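Local coordinates for S-M checkpoint control protein rad4 (Schizosaccharomyces pombe, PDB 4BMD) that acts as a signalling adaptor essential for DNA replication and for the checkpoint control that couples S phase to mitosis, at residues P105-L110 with A177-I182; D62-F67 with A95-R100; Q164-T167 with R172-G175; E74-R79 with K84-I89; I112-F117 with K127-L132. One frame throughout, in Å; residues are numbered along the deposited sequence. Where two conformers were deposited one is given.

Contact 1. Residues P105-L110 with A177-I182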
# COMPACT_ATOMS: atom_id res chain seq x y z
N PRO A 105 -9.42 -10.18 10.36
CA PRO A 105 -9.38 -10.82 11.69
C PRO A 105 -7.98 -11.25 12.11
O PRO A 105 -7.73 -11.46 13.29
CB PRO A 105 -10.27 -12.05 11.51
CG PRO A 105 -11.13 -11.75 10.34
CD PRO A 105 -10.28 -10.93 9.43
N TYR A 106 -7.07 -11.36 11.14
CA TYR A 106 -5.70 -11.78 11.42
C TYR A 106 -4.82 -10.62 11.89
O TYR A 106 -3.95 -10.81 12.74
CB TYR A 106 -5.09 -12.44 10.19
CG TYR A 106 -5.72 -13.77 9.82
CD1 TYR A 106 -5.30 -14.95 10.42
CD2 TYR A 106 -6.74 -13.83 8.88
CE1 TYR A 106 -5.87 -16.16 10.08
CE2 TYR A 106 -7.32 -15.04 8.54
CZ TYR A 106 -6.88 -16.20 9.15
OH TYR A 106 -7.45 -17.41 8.81
N PHE A 107 -5.05 -9.43 11.35
CA PHE A 107 -4.29 -8.25 11.74
C PHE A 107 -4.87 -7.57 12.97
O PHE A 107 -4.23 -6.72 13.59
CB PHE A 107 -4.20 -7.24 10.60
CG PHE A 107 -3.23 -7.62 9.52
CD1 PHE A 107 -1.89 -7.31 9.63
CD2 PHE A 107 -3.67 -8.28 8.38
CE1 PHE A 107 -0.99 -7.65 8.64
CE2 PHE A 107 -2.77 -8.63 7.38
CZ PHE A 107 -1.44 -8.32 7.51
N ASN A 108 -6.10 -7.96 13.33
CA ASN A 108 -6.79 -7.36 14.47
C ASN A 108 -6.05 -7.55 15.79
O ASN A 108 -5.63 -8.66 16.13
CB ASN A 108 -8.21 -7.92 14.59
CG ASN A 108 -9.27 -6.88 14.31
OD1 ASN A 108 -9.70 -6.71 13.17
ND2 ASN A 108 -9.69 -6.18 15.35
N GLY A 109 -5.88 -6.45 16.52
CA GLY A 109 -5.22 -6.49 17.82
C GLY A 109 -3.72 -6.32 17.73
O GLY A 109 -3.05 -6.10 18.74
N LEU A 110 -3.18 -6.42 16.52
CA LEU A 110 -1.75 -6.29 16.31
C LEU A 110 -1.29 -4.84 16.32
O LEU A 110 -1.74 -4.03 15.51
CB LEU A 110 -1.32 -6.96 15.00
CG LEU A 110 -1.48 -8.48 14.91
CD1 LEU A 110 -0.99 -8.98 13.56
CD2 LEU A 110 -0.74 -9.17 16.04
N ALA A 177 9.33 -8.11 3.95
CA ALA A 177 8.99 -9.11 2.95
C ALA A 177 7.83 -9.98 3.41
O ALA A 177 6.99 -10.39 2.60
CB ALA A 177 10.20 -9.98 2.62
N TRP A 178 7.78 -10.25 4.71
CA TRP A 178 6.67 -10.97 5.32
C TRP A 178 5.33 -10.32 4.99
O TRP A 178 4.36 -11.00 4.65
CB TRP A 178 6.86 -11.04 6.83
CG TRP A 178 5.64 -11.46 7.59
CD1 TRP A 178 5.15 -12.72 7.71
CD2 TRP A 178 4.77 -10.61 8.34
NE1 TRP A 178 4.02 -12.71 8.49
CE2 TRP A 178 3.76 -11.43 8.89
CE3 TRP A 178 4.74 -9.24 8.60
CZ2 TRP A 178 2.73 -10.92 9.68
CZ3 TRP A 178 3.71 -8.74 9.39
CH2 TRP A 178 2.73 -9.58 9.92
N LEU A 179 5.27 -8.99 5.09
CA LEU A 179 4.03 -8.27 4.81
C LEU A 179 3.72 -8.23 3.32
O LEU A 179 2.56 -8.37 2.92
CB LEU A 179 4.08 -6.85 5.37
CG LEU A 179 2.83 -6.02 5.10
CD1 LEU A 179 1.60 -6.67 5.72
CD2 LEU A 179 3.00 -4.60 5.60
N TRP A 180 4.74 -8.02 2.49
CA TRP A 180 4.54 -8.02 1.05
C TRP A 180 4.03 -9.37 0.57
O TRP A 180 3.20 -9.44 -0.34
CB TRP A 180 5.83 -7.65 0.30
CG TRP A 180 6.40 -6.29 0.61
CD1 TRP A 180 7.71 -5.99 0.85
CD2 TRP A 180 5.69 -5.04 0.70
NE1 TRP A 180 7.86 -4.65 1.08
CE2 TRP A 180 6.63 -4.04 1.00
CE3 TRP A 180 4.34 -4.68 0.56
CZ2 TRP A 180 6.28 -2.70 1.17
CZ3 TRP A 180 4.00 -3.35 0.73
CH2 TRP A 180 4.96 -2.38 1.03
N ASN A 181 4.53 -10.44 1.18
CA ASN A 181 4.08 -11.79 0.84
C ASN A 181 2.61 -12.00 1.17
O ASN A 181 1.89 -12.66 0.43
CB ASN A 181 4.93 -12.84 1.56
CG ASN A 181 6.36 -12.87 1.06
OD1 ASN A 181 6.64 -12.51 -0.08
ND2 ASN A 181 7.28 -13.30 1.92
N ILE A 182 2.17 -11.43 2.29
CA ILE A 182 0.77 -11.51 2.68
C ILE A 182 -0.11 -10.71 1.71
O ILE A 182 -1.15 -11.20 1.27
CB ILE A 182 0.56 -10.98 4.12
CG1 ILE A 182 1.27 -11.90 5.12
CG2 ILE A 182 -0.93 -10.89 4.45
CD1 ILE A 182 1.06 -11.50 6.56
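Phe-107 pushes the far end of its ring toward helix 177-185, where Leu-179, Ile-182 and Trp-178 receive it. With CG set opposite the carbonyl carbon (chi1 -76°), the ring extends away from its own short helix, and CZ leads. Ile-182 comes from the opposing direction and offers its CG2 methyl close to the ring plane, 4.0 Å from Phe-107 CZ, so that this branch meets an edge of the aromatic. Leu-179 crosses at a slant, its CD1 3.9 Å from Phe-107 CZ. Trp-178 lies a little farther off, its CH2 4.4 Å from Phe-107 CE1. Both segments belong to BRCT 4, and Trp-178 corresponds to the hallmark tryptophan of the last helix of a BRCT repeat; its NE1 is hydrogen-bonded to the carbonyl O of Ile-189. One face of its indole is overlaid near the rim by Ile-182 CD1, one helical turn on, so Ile-182 touches both aromatics. Exchanging Phe-107 for an alanine would probably open a gap beside Leu-179 CD1 and Ile-182 CG2 and deprive Phe-188 of the ring it meets edge-to-face. From Phe-107 to Leu-110 the chain reverses in a type II beta turn, closed by a backbone hydrogen bond of 3.1 Å from Leu-110 N to Phe-107 O, with Gly-109 at the positive phi of 88°.

Contact 2. Residues D62-F67 with A95-R100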
# COMPACT_ATOMS: atom_id res chain seq x y z
N ASP A 62 -11.96 -9.26 -3.99
CA ASP A 62 -12.90 -10.33 -4.31
C ASP A 62 -14.20 -9.82 -4.92
O ASP A 62 -14.90 -10.56 -5.61
CB ASP A 62 -13.18 -11.17 -3.07
CG ASP A 62 -13.20 -10.35 -1.80
OD1 ASP A 62 -12.11 -10.09 -1.23
OD2 ASP A 62 -14.30 -9.95 -1.36
N GLU A 63 -14.53 -8.56 -4.67
CA GLU A 63 -15.76 -7.97 -5.19
C GLU A 63 -15.55 -7.27 -6.53
O GLU A 63 -16.50 -6.75 -7.12
CB GLU A 63 -16.36 -6.99 -4.18
CG GLU A 63 -16.82 -7.63 -2.88
CD GLU A 63 -17.48 -6.63 -1.94
OE1 GLU A 63 -17.69 -5.47 -2.36
OE2 GLU A 63 -17.79 -7.01 -0.79
N LEU A 64 -14.31 -7.25 -7.00
CA LEU A 64 -13.99 -6.59 -8.26
C LEU A 64 -14.43 -7.40 -9.46
O LEU A 64 -14.24 -8.61 -9.51
CB LEU A 64 -12.49 -6.31 -8.35
CG LEU A 64 -11.95 -5.10 -7.58
CD1 LEU A 64 -10.45 -4.99 -7.75
CD2 LEU A 64 -12.65 -3.83 -8.05
N PRO A 65 -15.04 -6.72 -10.45
CA PRO A 65 -15.39 -7.36 -11.72
C PRO A 65 -14.14 -7.64 -12.55
O PRO A 65 -13.04 -7.27 -12.14
CB PRO A 65 -16.25 -6.31 -12.41
CG PRO A 65 -15.79 -5.02 -11.85
CD PRO A 65 -15.44 -5.31 -10.42
N ILE A 66 -14.32 -8.28 -13.70
CA ILE A 66 -13.20 -8.57 -14.59
C ILE A 66 -12.91 -7.36 -15.48
O ILE A 66 -13.82 -6.83 -16.13
CB ILE A 66 -13.48 -9.80 -15.47
CG1 ILE A 66 -13.89 -10.99 -14.60
CG2 ILE A 66 -12.26 -10.14 -16.31
CD1 ILE A 66 -14.26 -12.23 -15.40
N PHE A 67 -11.66 -6.94 -15.51
CA PHE A 67 -11.25 -5.82 -16.36
C PHE A 67 -10.26 -6.28 -17.42
O PHE A 67 -9.26 -6.93 -17.12
CB PHE A 67 -10.63 -4.70 -15.52
CG PHE A 67 -11.62 -3.97 -14.65
CD1 PHE A 67 -12.49 -3.04 -15.19
CD2 PHE A 67 -11.66 -4.21 -13.29
CE1 PHE A 67 -13.40 -2.37 -14.39
CE2 PHE A 67 -12.56 -3.54 -12.48
CZ PHE A 67 -13.43 -2.62 -13.03
N ALA A 95 0.13 -0.41 -5.11
CA ALA A 95 -0.42 0.36 -6.22
C ALA A 95 -1.50 -0.44 -6.95
O ALA A 95 -2.17 0.09 -7.84
CB ALA A 95 0.69 0.78 -7.17
N LYS A 96 -1.65 -1.70 -6.58
CA LYS A 96 -2.69 -2.56 -7.13
C LYS A 96 -3.74 -2.83 -6.06
O LYS A 96 -3.47 -2.63 -4.88
CB LYS A 96 -2.09 -3.88 -7.60
CG LYS A 96 -1.30 -3.79 -8.89
CD LYS A 96 -0.75 -5.15 -9.29
CE LYS A 96 0.19 -5.70 -8.22
NZ LYS A 96 1.36 -4.82 -8.00
N PRO A 97 -4.94 -3.26 -6.48
CA PRO A 97 -5.94 -3.70 -5.50
C PRO A 97 -5.37 -4.82 -4.64
O PRO A 97 -4.87 -5.81 -5.18
CB PRO A 97 -7.07 -4.24 -6.38
CG PRO A 97 -6.95 -3.46 -7.64
CD PRO A 97 -5.48 -3.25 -7.85
N PHE A 98 -5.43 -4.66 -3.32
CA PHE A 98 -4.81 -5.61 -2.41
C PHE A 98 -5.72 -5.98 -1.25
O PHE A 98 -5.55 -7.03 -0.63
CB PHE A 98 -3.49 -5.05 -1.87
CG PHE A 98 -3.64 -3.76 -1.10
CD1 PHE A 98 -3.96 -3.78 0.25
CD2 PHE A 98 -3.46 -2.54 -1.72
CE1 PHE A 98 -4.10 -2.60 0.96
CE2 PHE A 98 -3.60 -1.36 -1.02
CZ PHE A 98 -3.92 -1.39 0.32
N PHE A 99 -6.67 -5.10 -0.94
CA PHE A 99 -7.48 -5.28 0.26
C PHE A 99 -8.41 -6.49 0.22
O PHE A 99 -9.21 -6.65 -0.70
CB PHE A 99 -8.30 -4.02 0.57
CG PHE A 99 -9.21 -4.18 1.75
CD1 PHE A 99 -8.69 -4.26 3.04
CD2 PHE A 99 -10.58 -4.26 1.58
CE1 PHE A 99 -9.52 -4.42 4.13
CE2 PHE A 99 -11.42 -4.41 2.67
CZ PHE A 99 -10.89 -4.49 3.94
N ARG A 100 -8.28 -7.34 1.24
CA ARG A 100 -9.14 -8.50 1.40
C ARG A 100 -9.67 -8.55 2.83
O ARG A 100 -8.89 -8.68 3.78
CB ARG A 100 -8.39 -9.79 1.06
CG ARG A 100 -8.04 -9.95 -0.41
CD ARG A 100 -7.28 -11.24 -0.65
NE ARG A 100 -7.09 -11.51 -2.07
CZ ARG A 100 -6.06 -11.06 -2.79
NH1 ARG A 100 -5.12 -10.32 -2.22
NH2 ARG A 100 -5.97 -11.36 -4.08
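Leu-64 meets Pro-97, and Asp-62 crosses Arg-100 at a slant, where a surface loop of BRCT 3 faces the chain that runs on from helix 74-82 to helix 104-107. In the BRCT fold the connection between the third and fourth strands commonly carries a helix; here the link from strand 52-55 to strand 71-73 has a 3-10 segment reaching Asp-62 and Glu-63, then an irregular chain. Leu-64 is extended, with CG opposite the carbonyl carbon (chi1 -79°) and CD1 continuing the line away from the backbone (chi2 178°). That CD1 methyl therefore leads the approach, and it arrives at about a right angle to the proline ring, 3.7 Å from Pro-97 CB and 3.8 Å from Pro-97 CG. The pair is apolar and is continued by Tyr-21, Phe-59 and Ile-55 around Leu-64 and by Thr-71 next to Pro-97. The second pair is looser. Asp-62 and Arg-100 have opposite charges, but Asp-62 OD1 remains 5.3 Å from Arg-100 NE, too far for a salt bridge; the carboxylate and guanidinium planes are inclined by 40°. Arg-100 was modelled in two conformers, so its reach is defined here for one of them. In that conformer the aliphatic part of the arginine, not its charged end, comes closest to the acid, with Arg-100 CG 4.2 Å from Asp-62 OD1.

Contact 3. Residues Q164-T167 with R172-G175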
# COMPACT_ATOMS: atom_id res chain seq x y z
N GLN A 164 17.49 -3.04 18.42
CA GLN A 164 18.09 -3.42 19.69
C GLN A 164 17.09 -3.31 20.84
O GLN A 164 16.98 -4.21 21.66
CB GLN A 164 19.32 -2.56 19.98
CG GLN A 164 20.45 -2.74 18.98
CD GLN A 164 21.55 -1.70 19.15
OE1 GLN A 164 22.54 -1.71 18.42
NE2 GLN A 164 21.38 -0.80 20.11
N HIS A 165 16.36 -2.20 20.88
CA HIS A 165 15.33 -1.99 21.90
C HIS A 165 14.22 -3.03 21.79
O HIS A 165 13.78 -3.57 22.80
CB HIS A 165 14.74 -0.58 21.78
CG HIS A 165 15.61 0.49 22.36
ND1 HIS A 165 16.36 0.30 23.50
CD2 HIS A 165 15.84 1.76 21.96
CE1 HIS A 165 17.02 1.41 23.77
NE2 HIS A 165 16.72 2.32 22.86
N ALA A 166 13.77 -3.29 20.57
CA ALA A 166 12.72 -4.27 20.33
C ALA A 166 13.16 -5.66 20.78
O ALA A 166 12.36 -6.43 21.32
CB ALA A 166 12.33 -4.29 18.86
N THR A 167 14.43 -5.97 20.57
CA THR A 167 14.98 -7.25 20.99
C THR A 167 14.97 -7.38 22.51
O THR A 167 14.59 -8.42 23.05
CB THR A 167 16.42 -7.44 20.47
OG1 THR A 167 16.41 -7.43 19.03
CG2 THR A 167 16.99 -8.77 20.94
N ARG A 172 8.59 -8.35 18.53
CA ARG A 172 8.94 -9.15 17.37
C ARG A 172 9.49 -8.29 16.24
O ARG A 172 8.82 -7.38 15.75
CB ARG A 172 7.72 -9.95 16.89
CG ARG A 172 8.06 -11.10 15.96
CD ARG A 172 8.96 -12.11 16.65
NE ARG A 172 8.33 -12.68 17.84
N VAL A 173 10.73 -8.58 15.83
CA VAL A 173 11.36 -7.85 14.74
C VAL A 173 11.21 -8.63 13.44
O VAL A 173 11.77 -9.71 13.28
CB VAL A 173 12.85 -7.60 15.02
CG1 VAL A 173 13.46 -6.77 13.91
CG2 VAL A 173 13.02 -6.91 16.37
N VAL A 174 10.45 -8.06 12.51
CA VAL A 174 10.07 -8.76 11.28
C VAL A 174 10.44 -7.97 10.03
O VAL A 174 10.15 -6.78 9.92
CB VAL A 174 8.55 -9.04 11.26
CG1 VAL A 174 8.17 -9.80 10.01
CG2 VAL A 174 8.14 -9.81 12.50
N GLY A 175 11.08 -8.64 9.07
CA GLY A 175 11.38 -8.04 7.78
C GLY A 175 10.10 -7.77 7.00
O GLY A 175 9.13 -8.52 7.12
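This is a small apolar helix-on-strand contact, in which Ala-166 of helix 157-168 rests against Val-173 of strand 172-175 inside a beta-alpha-beta unit of BRCT 4. Four residues separate the two segments, so the helix turns almost directly into the strand that it packs on. The contact centres on a pair of methyl groups: Ala-166 CB is 3.7 Å from Val-173 CG2. The valine has CG1 opposite its backbone N (chi1 -176°), an arrangement that puts CG2 beside that N and turns this branch to the helix. Thr-167 flanks the pair, its OG1 4.3 Å from Val-173 CG2, but the hydroxyl is committed to its own helix through a hydrogen bond to the carbonyl O of Ile-163, one turn back. The small alanine side chain is consistent with the close spacing here, where the CA atoms of Ala-166 and Val-173 are 6.8 Å apart. Around this pair, Ala-166 also touches Leu-147 and Val-173 touches Val-149, both on the adjacent strand 146-149, while Ile-197 adds to the cover of Val-173. Strand 172-175 is an outermost strand of the parallel sheet; Val-174, which follows Val-173, pairs through its backbone with Leu-147 and Val-149, and its side chain touches Ile-146.

Contact 4. Residues E74-R79 with K84-I89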
# COMPACT_ATOMS: atom_id res chain seq x y z
N GLU A 74 -5.78 4.17 -6.66
CA GLU A 74 -5.47 5.59 -6.74
C GLU A 74 -4.07 5.91 -6.22
O GLU A 74 -3.50 6.95 -6.56
CB GLU A 74 -6.51 6.44 -5.99
CG GLU A 74 -6.40 6.41 -4.48
CD GLU A 74 -7.31 5.38 -3.84
OE1 GLU A 74 -7.48 4.28 -4.42
OE2 GLU A 74 -7.86 5.66 -2.76
N TRP A 75 -3.50 5.02 -5.42
CA TRP A 75 -2.16 5.21 -4.89
C TRP A 75 -1.11 5.11 -6.00
O TRP A 75 0.00 5.63 -5.85
CB TRP A 75 -1.86 4.21 -3.77
CG TRP A 75 -2.61 4.50 -2.50
CD1 TRP A 75 -3.34 5.62 -2.22
CD2 TRP A 75 -2.70 3.66 -1.34
NE1 TRP A 75 -3.88 5.53 -0.96
CE2 TRP A 75 -3.50 4.34 -0.40
CE3 TRP A 75 -2.18 2.41 -1.01
CZ2 TRP A 75 -3.79 3.80 0.85
CZ3 TRP A 75 -2.48 1.88 0.23
CH2 TRP A 75 -3.28 2.57 1.15
N TRP A 76 -1.47 4.45 -7.09
CA TRP A 76 -0.60 4.39 -8.27
C TRP A 76 -0.46 5.78 -8.87
O TRP A 76 0.62 6.16 -9.33
CB TRP A 76 -1.18 3.42 -9.30
CG TRP A 76 -0.42 3.36 -10.59
CD1 TRP A 76 0.58 2.49 -10.92
CD2 TRP A 76 -0.61 4.20 -11.74
NE1 TRP A 76 1.03 2.74 -12.19
CE2 TRP A 76 0.31 3.79 -12.72
CE3 TRP A 76 -1.47 5.27 -12.03
CZ2 TRP A 76 0.41 4.40 -13.97
CZ3 TRP A 76 -1.37 5.87 -13.27
CH2 TRP A 76 -0.45 5.44 -14.22
N ILE A 77 -1.56 6.53 -8.87
CA ILE A 77 -1.55 7.90 -9.36
C ILE A 77 -0.68 8.78 -8.48
O ILE A 77 0.13 9.57 -8.97
CB ILE A 77 -2.98 8.49 -9.40
CG1 ILE A 77 -3.90 7.61 -10.24
CG2 ILE A 77 -2.96 9.92 -9.92
CD1 ILE A 77 -5.34 8.07 -10.25
N GLU A 78 -0.85 8.63 -7.17
CA GLU A 78 -0.08 9.40 -6.20
C GLU A 78 1.42 9.11 -6.31
O GLU A 78 2.24 10.01 -6.17
CB GLU A 78 -0.57 9.11 -4.78
CG GLU A 78 -2.04 9.41 -4.56
CD GLU A 78 -2.51 9.08 -3.16
OE1 GLU A 78 -1.65 8.73 -2.31
OE2 GLU A 78 -3.73 9.16 -2.89
N ARG A 79 1.75 7.84 -6.55
CA ARG A 79 3.15 7.45 -6.72
C ARG A 79 3.73 8.06 -7.99
O ARG A 79 4.89 8.47 -8.01
CB ARG A 79 3.28 5.93 -6.77
CG ARG A 79 3.23 5.26 -5.40
CD ARG A 79 3.46 3.76 -5.52
NE ARG A 79 4.68 3.46 -6.28
CZ ARG A 79 5.88 3.33 -5.73
NH1 ARG A 79 6.04 3.48 -4.42
NH2 ARG A 79 6.93 3.05 -6.49
N LYS A 84 7.27 11.78 -10.22
CA LYS A 84 7.13 12.45 -11.51
C LYS A 84 7.46 11.56 -12.71
O LYS A 84 8.15 11.99 -13.64
CB LYS A 84 7.95 13.74 -11.55
CG LYS A 84 7.41 14.84 -10.64
CD LYS A 84 8.29 16.08 -10.68
CE LYS A 84 9.65 15.81 -10.06
NZ LYS A 84 9.54 15.45 -8.62
N LYS A 85 6.96 10.33 -12.69
CA LYS A 85 7.10 9.42 -13.82
C LYS A 85 6.04 8.32 -13.77
O LYS A 85 5.34 8.17 -12.78
CB LYS A 85 8.51 8.81 -13.87
CG LYS A 85 8.81 7.83 -12.76
CD LYS A 85 10.18 7.20 -12.97
CE LYS A 85 10.49 6.15 -11.91
NZ LYS A 85 11.81 5.51 -12.12
N ILE A 86 5.94 7.56 -14.86
CA ILE A 86 4.92 6.51 -14.95
C ILE A 86 5.49 5.13 -14.64
O ILE A 86 6.31 4.60 -15.39
CB ILE A 86 4.26 6.49 -16.34
CG1 ILE A 86 3.58 7.84 -16.62
CG2 ILE A 86 3.27 5.35 -16.45
CD1 ILE A 86 2.91 7.91 -17.98
N PHE A 87 5.04 4.56 -13.53
CA PHE A 87 5.50 3.24 -13.11
C PHE A 87 4.71 2.14 -13.80
O PHE A 87 3.62 2.38 -14.32
CB PHE A 87 5.35 3.08 -11.59
CG PHE A 87 6.15 4.07 -10.79
CD1 PHE A 87 7.45 3.78 -10.41
CD2 PHE A 87 5.60 5.28 -10.42
CE1 PHE A 87 8.19 4.69 -9.67
CE2 PHE A 87 6.33 6.19 -9.68
CZ PHE A 87 7.63 5.89 -9.31
N GLY A 88 5.26 0.93 -13.80
CA GLY A 88 4.53 -0.24 -14.25
C GLY A 88 3.49 -0.59 -13.21
O GLY A 88 3.59 -0.17 -12.06
N ILE A 89 2.48 -1.36 -13.60
CA ILE A 89 1.38 -1.68 -12.70
C ILE A 89 1.79 -2.68 -11.62
O ILE A 89 1.10 -2.82 -10.61
CB ILE A 89 0.14 -2.21 -13.45
CG1 ILE A 89 0.43 -3.57 -14.07
CG2 ILE A 89 -0.30 -1.21 -14.51
CD1 ILE A 89 -0.77 -4.19 -14.76
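Trp-76 opens the contact, its indole swung toward residues 86-89 by a side chain with CG opposite the backbone N (chi1 176°). NE1 makes a weak hydrogen bond of 3.4 Å to Phe-87 O, bent to 145°, and at the same edge Gly-88 O lies 3.9 Å from Trp-76 NE1. Farther round the indole, Trp-76 CZ2 is 3.9 Å from Ile-86 CG2. Helix 74-82 is the closing helix of BRCT 3, and Trp-76 occupies the place of the hallmark BRCT tryptophan. One turn later Arg-79, bent at chi3, carries its guanidinium over a face of Phe-87 in a cation-pi contact, CZ 4.7 Å from the centroid of the Phe-87 ring and 9° off its normal; Arg-79 NH1 is salt-bridged to Glu-120 OE2. The guanidinium is tilted against the ring, NH2 leading, 3.8 Å from Phe-87 CE1. Were Phe-87 a serine, the guanidinium would probably lose this aromatic face and be held mainly by Glu-120, freer to shift. Lys-85 CG touches the opposite face of Phe-87 near its rim.

Contact 5. Residues I112-F117 with K127-L132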
# COMPACT_ATOMS: atom_id res chain seq x y z
N ILE A 112 1.63 -2.37 15.52
CA ILE A 112 2.81 -2.37 14.66
C ILE A 112 3.49 -1.00 14.58
O ILE A 112 2.83 0.02 14.40
CB ILE A 112 2.45 -2.82 13.22
CG1 ILE A 112 1.67 -4.14 13.26
CG2 ILE A 112 3.71 -2.97 12.37
CD1 ILE A 112 1.29 -4.66 11.89
N HIS A 113 4.81 -1.00 14.72
CA HIS A 113 5.61 0.20 14.50
C HIS A 113 6.53 0.00 13.30
O HIS A 113 7.16 -1.05 13.17
CB HIS A 113 6.42 0.56 15.74
CG HIS A 113 7.34 1.73 15.55
ND1 HIS A 113 6.87 3.00 15.31
CD2 HIS A 113 8.69 1.81 15.54
CE1 HIS A 113 7.90 3.82 15.17
NE2 HIS A 113 9.01 3.13 15.30
N LEU A 114 6.61 1.01 12.44
CA LEU A 114 7.38 0.91 11.21
C LEU A 114 8.72 1.64 11.31
O LEU A 114 8.80 2.72 11.89
CB LEU A 114 6.58 1.48 10.04
CG LEU A 114 5.14 0.97 9.89
CD1 LEU A 114 4.41 1.71 8.78
CD2 LEU A 114 5.14 -0.53 9.63
N THR A 115 9.76 1.05 10.73
CA THR A 115 11.08 1.68 10.71
C THR A 115 11.79 1.43 9.38
O THR A 115 11.77 0.32 8.85
CB THR A 115 11.96 1.21 11.89
OG1 THR A 115 13.24 1.84 11.82
CG2 THR A 115 12.15 -0.31 11.86
N GLY A 116 12.42 2.47 8.84
CA GLY A 116 13.14 2.36 7.58
C GLY A 116 12.34 2.82 6.38
O GLY A 116 12.85 2.83 5.26
N PHE A 117 11.09 3.21 6.60
CA PHE A 117 10.23 3.69 5.53
C PHE A 117 10.16 5.21 5.53
O PHE A 117 10.15 5.84 6.58
CB PHE A 117 8.82 3.11 5.67
CG PHE A 117 8.78 1.61 5.68
CD1 PHE A 117 8.74 0.89 4.50
CD2 PHE A 117 8.78 0.92 6.88
CE1 PHE A 117 8.70 -0.49 4.51
CE2 PHE A 117 8.74 -0.47 6.90
CZ PHE A 117 8.70 -1.17 5.72
N LYS A 127 -1.65 3.42 6.02
CA LYS A 127 -3.04 3.32 5.62
C LYS A 127 -3.41 1.89 5.25
O LYS A 127 -4.50 1.42 5.56
CB LYS A 127 -3.33 4.26 4.45
CG LYS A 127 -3.11 5.73 4.77
CD LYS A 127 -3.27 6.61 3.55
CE LYS A 127 -3.09 8.08 3.91
NZ LYS A 127 -3.16 8.97 2.72
N ALA A 128 -2.48 1.20 4.59
CA ALA A 128 -2.68 -0.19 4.20
C ALA A 128 -2.86 -1.07 5.44
O ALA A 128 -3.81 -1.84 5.52
CB ALA A 128 -1.52 -0.68 3.36
N LEU A 129 -1.95 -0.94 6.39
CA LEU A 129 -2.00 -1.73 7.62
C LEU A 129 -3.23 -1.39 8.46
O LEU A 129 -3.74 -2.25 9.19
CB LEU A 129 -0.73 -1.54 8.44
CG LEU A 129 0.52 -2.25 7.91
CD1 LEU A 129 1.76 -1.78 8.64
CD2 LEU A 129 0.35 -3.75 8.03
N THR A 130 -3.69 -0.15 8.37
CA THR A 130 -4.84 0.29 9.14
C THR A 130 -6.14 -0.35 8.65
O THR A 130 -6.90 -0.90 9.45
CB THR A 130 -4.99 1.83 9.13
OG1 THR A 130 -3.80 2.42 9.67
CG2 THR A 130 -6.18 2.26 9.97
N ILE A 131 -6.38 -0.29 7.35
CA ILE A 131 -7.59 -0.89 6.78
C ILE A 131 -7.56 -2.41 6.86
O ILE A 131 -8.61 -3.06 6.84
CB ILE A 131 -7.83 -0.45 5.32
CG1 ILE A 131 -6.65 -0.85 4.43
CG2 ILE A 131 -8.09 1.04 5.23
CD1 ILE A 131 -6.83 -0.48 2.98
N LEU A 132 -6.37 -2.98 6.97
CA LEU A 132 -6.22 -4.42 7.11
C LEU A 132 -6.53 -4.90 8.52
O LEU A 132 -6.57 -6.10 8.78
CB LEU A 132 -4.81 -4.87 6.69
CG LEU A 132 -4.54 -4.88 5.19
CD1 LEU A 132 -3.08 -5.19 4.92
CD2 LEU A 132 -5.45 -5.89 4.48
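Leu-129 reaches out from helix 119-131 and divides its two methyls between two alternate residues of strand 111-115 that face the helix. CD1 meets Leu-114 tip to tip, 3.7 Å from Leu-114 CD2, whereas Leu-129 CD2 is 4.1 Å from Ile-112 CD1, the isoleucine crossing it at about a right angle. In Ile-112 the CG1 branch stands opposite the carbonyl carbon (chi1 -50°), which carries CD1 out to Leu-129 CD2. All three side chains are buried and the interface is wholly apolar. Beyond them, Leu-122 and Leu-125 of the same helix and Leu-148 of strand 146-149 gather round Leu-114, while Leu-179 of helix 177-185 packs on Leu-129. The strand is fixed by its neighbours: Ile-112 pairs through its backbone with Val-135 and His-137, and His-113, between the two contact residues, with Ile-146 and Leu-148. Strand 111-115, helix 119-131 and the parallel strand 135-137 form a beta-alpha-beta crossover, the first unit of the BRCT fold.

How the contacts relate
Contacts 1, 3 and 5 all belong to BRCT 4. Contacts 1 and 5, with centres about 10 Å apart, share one hydrophobic core, for Leu-179 CD2 touches Leu-129 CD2 at 3.7 Å. Contact 3 reaches the same sheet as contact 5, the centres about 15 Å apart, without touching it. Contact 4, in BRCT 3, is nested in the loop closed by contact 2. The two repeats meet where Trp-75 CZ2 of segment 74-79 packs 3.7 Å from Lys-127 CB; the connecting segment 95-100 also touches helix 119-131, Phe-98 CZ lying 3.9 Å from Ala-128 CB, so contacts 2 and 4 both border the helix of contact 5. Crb2 is bound through BRCT1,2, which this fragment lacks.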